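Local coordinates for competence/damage-inducible protein CinA (Agrobacterium tumefaciens, PDB 2A9S) that is of unknown function but belongs to the CinA family of competence- and damage-inducible proteins, and may be a nicotinamide-nucleotide amidase like some relatives, at residues E32-G37 / V104-I109. Numbering follows the deposited sequence.
Sequences ESCTGG and VAVTGI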
ATOM      1  N   GLU A  32      -2.406   3.120  -5.939  1.00 11.56           N
ATOM      2  CA  GLU A  32      -2.475   4.313  -5.112  1.00 12.63           C
ATOM      3  C   GLU A  32      -1.290   5.227  -5.347  1.00 13.57           C
ATOM      4  O   GLU A  32      -0.138   4.812  -5.263  1.00 13.87           O
ATOM      5  CB  GLU A  32      -2.520   3.932  -3.623  1.00 13.43           C
ATOM      6  CG  GLU A  32      -3.640   2.930  -3.301  1.00 15.83           C
ATOM      7  CD  GLU A  32      -3.767   2.667  -1.851  1.00 12.86           C
ATOM      8  OE1 GLU A  32      -3.782   3.658  -1.087  1.00 11.57           O
ATOM      9  OE2 GLU A  32      -3.885   1.467  -1.504  1.00 12.69           O
ATOM     10  N   SER A  33      -1.581   6.484  -5.602  1.00 13.91           N
ATOM     11  CA  SER A  33      -0.529   7.457  -5.663  1.00 16.28           C
ATOM     12  C   SER A  33      -0.612   8.230  -4.312  1.00 17.05           C
ATOM     13  O   SER A  33       0.075   7.853  -3.304  1.00 18.66           O
ATOM     14  CB  SER A  33      -0.708   8.269  -6.955  1.00 16.48           C
ATOM     15  OG  SER A  33       0.401   9.116  -7.251  1.00 20.51           O
ATOM     16  N   CYS A  34      -1.519   9.203  -4.264  1.00 15.37           N
ATOM     17  CA  CYS A  34      -1.594  10.162  -3.162  1.00 15.36           C
ATOM     18  C   CYS A  34      -1.932   9.581  -1.784  1.00 14.18           C
ATOM     19  O   CYS A  34      -1.490  10.150  -0.794  1.00 15.28           O
ATOM     20  CB  CYS A  34      -2.561  11.289  -3.505  1.00 16.84           C
ATOM     21  SG  CYS A  34      -4.209  10.711  -3.892  1.00 20.41           S
ATOM     22  N   THR A  35      -2.686   8.467  -1.728  1.00 12.36           N
ATOM     23  CA  THR A  35      -3.055   7.825  -0.429  1.00 11.72           C
ATOM     24  C   THR A  35      -1.963   6.906   0.108  1.00 10.85           C
ATOM     25  O   THR A  35      -2.030   6.445   1.247  1.00 11.32           O
ATOM     26  CB  THR A  35      -4.346   6.975  -0.535  1.00 10.59           C
ATOM     27  OG1 THR A  35      -4.256   6.107  -1.685  1.00 11.76           O
ATOM     28  CG2 THR A  35      -5.597   7.878  -0.644  1.00 10.98           C
ATOM     29  N   GLY A  36      -0.970   6.628  -0.722  1.00  9.87           N
ATOM     30  CA  GLY A  36       0.272   5.944  -0.285  1.00 10.16           C
ATOM     31  C   GLY A  36       0.126   4.543   0.329  1.00 10.46           C
ATOM     32  O   GLY A  36       1.031   4.078   1.039  1.00 11.15           O
ATOM     33  N   GLY A  37      -0.991   3.867   0.054  1.00  9.09           N
ATOM     34  CA  GLY A  37      -1.234   2.534   0.607  1.00 10.60           C
ATOM     35  C   GLY A  37      -2.384   2.482   1.611  1.00  9.94           C
ATOM     36  O   GLY A  37      -2.758   1.390   2.047  1.00 10.27           O
ATOM     37  N   VAL A 104      -9.490  -0.180  -7.986  1.00 11.14           N
ATOM     38  CA  VAL A 104      -9.702   1.247  -7.746  1.00 10.44           C
ATOM     39  C   VAL A 104      -8.335   1.920  -7.798  1.00 10.17           C
ATOM     40  O   VAL A 104      -7.367   1.407  -7.210  1.00 10.10           O
ATOM     41  CB  VAL A 104     -10.431   1.525  -6.382  1.00 10.27           C
ATOM     42  CG1 VAL A 104      -9.669   0.899  -5.183  1.00 15.06           C
ATOM     43  CG2 VAL A 104     -10.743   3.071  -6.220  1.00 12.67           C
ATOM     44  N   ALA A 105      -8.283   3.078  -8.467  1.00  9.98           N
ATOM     45  CA  ALA A 105      -7.049   3.835  -8.664  1.00 10.04           C
ATOM     46  C   ALA A 105      -7.257   5.287  -8.240  1.00 10.07           C
ATOM     47  O   ALA A 105      -8.309   5.859  -8.526  1.00  9.75           O
ATOM     48  CB  ALA A 105      -6.640   3.789 -10.147  1.00 11.36           C
ATOM     49  N   VAL A 106      -6.271   5.867  -7.568  1.00  9.44           N
ATOM     50  CA  VAL A 106      -6.372   7.280  -7.150  1.00  9.88           C
ATOM     51  C   VAL A 106      -5.076   8.005  -7.466  1.00 10.68           C
ATOM     52  O   VAL A 106      -3.966   7.446  -7.263  1.00  9.69           O
ATOM     53  CB  VAL A 106      -6.764   7.450  -5.634  1.00  9.81           C
ATOM     54  CG1 VAL A 106      -8.089   6.740  -5.330  1.00 10.35           C
ATOM     55  CG2 VAL A 106      -5.651   6.963  -4.676  1.00 10.12           C
ATOM     56  N   THR A 107      -5.202   9.241  -7.977  1.00 10.80           N
ATOM     57  CA  THR A 107      -4.040  10.072  -8.222  1.00 12.34           C
ATOM     58  C   THR A 107      -4.441  11.514  -7.883  1.00 13.26           C
ATOM     59  O   THR A 107      -5.474  12.007  -8.387  1.00 12.24           O
ATOM     60  CB  THR A 107      -3.486   9.973  -9.684  1.00 12.79           C
ATOM     61  OG1 THR A 107      -2.360  10.854  -9.812  1.00 12.96           O
ATOM     62  CG2 THR A 107      -4.526  10.317 -10.739  1.00 13.08           C
ATOM     63  N   GLY A 108      -3.697  12.134  -6.969  1.00 12.09           N
ATOM     64  CA  GLY A 108      -4.084  13.490  -6.541  1.00 13.24           C
ATOM     65  C   GLY A 108      -2.976  14.253  -5.859  1.00 13.65           C
ATOM     66  O   GLY A 108      -1.822  13.779  -5.815  1.00 14.02           O
ATOM     67  N   ILE A 109      -3.349  15.427  -5.317  1.00 12.96           N
ATOM     68  CA  ILE A 109      -2.406  16.320  -4.659  1.00 14.10           C
ATOM     69  C   ILE A 109      -2.792  16.474  -3.196  1.00 13.33           C
ATOM     70  O   ILE A 109      -3.723  17.209  -2.880  1.00 12.08           O
ATOM     71  CB  ILE A 109      -2.374  17.716  -5.326  1.00 13.54           C
ATOM     72  CG1 ILE A 109      -2.099  17.545  -6.820  1.00 15.87           C
ATOM     73  CG2 ILE A 109      -1.330  18.580  -4.644  1.00 13.95           C
ATOM     74  CD1 ILE A 109      -2.364  18.805  -7.670  1.00 15.40           C
TER
HETATM   75  O   HOH W   1      -0.763  11.406  -7.795  1.00 28.82           O
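Val106 CG2 packs against the side chains of the type I turn Ser33 to Gly36, which follows strand 28-32 and is closed by Gly36 N bonding to Ser33 O. It touches Thr35 OG1 at 3.4 Å and Cys34 SG at 4.1 Å. The Val106 and Thr35 side chains cross at about a right angle. The same Thr35 hydroxyl donates to Glu32 OE1 at 2.6 Å, meeting it on the anti side of the carboxylate. Glu32 OE1 also accepts from Ile39 N and OE2 from Ala40 N, so the carboxylate ties the turn to the start of helix 38-43.

Cys34 reaches the end of strand 102-108. With chi1 at 57°, its SG is turned back over its own backbone and lies 3.4 Å from Gly108 N. This close approach relies on Gly108 having no CB. Glu32 and Val106 form a parallel bridge, in which Ser33 N bonds to Val106 O at 3.1 Å (N-H...O 144°). A water bonds to Ser33 OG and donates to Thr107 OG1 and Gly108 O. Lys65 also binds Ser33 OG, and Thr107 OG1 bonds to Ala81 O.

Helix 147-167 packs on Val106 and Thr35. The arrangement is typical of an alpha/beta fold, where a strand of the parallel part of the sheet ends in a tight turn leading into a helix.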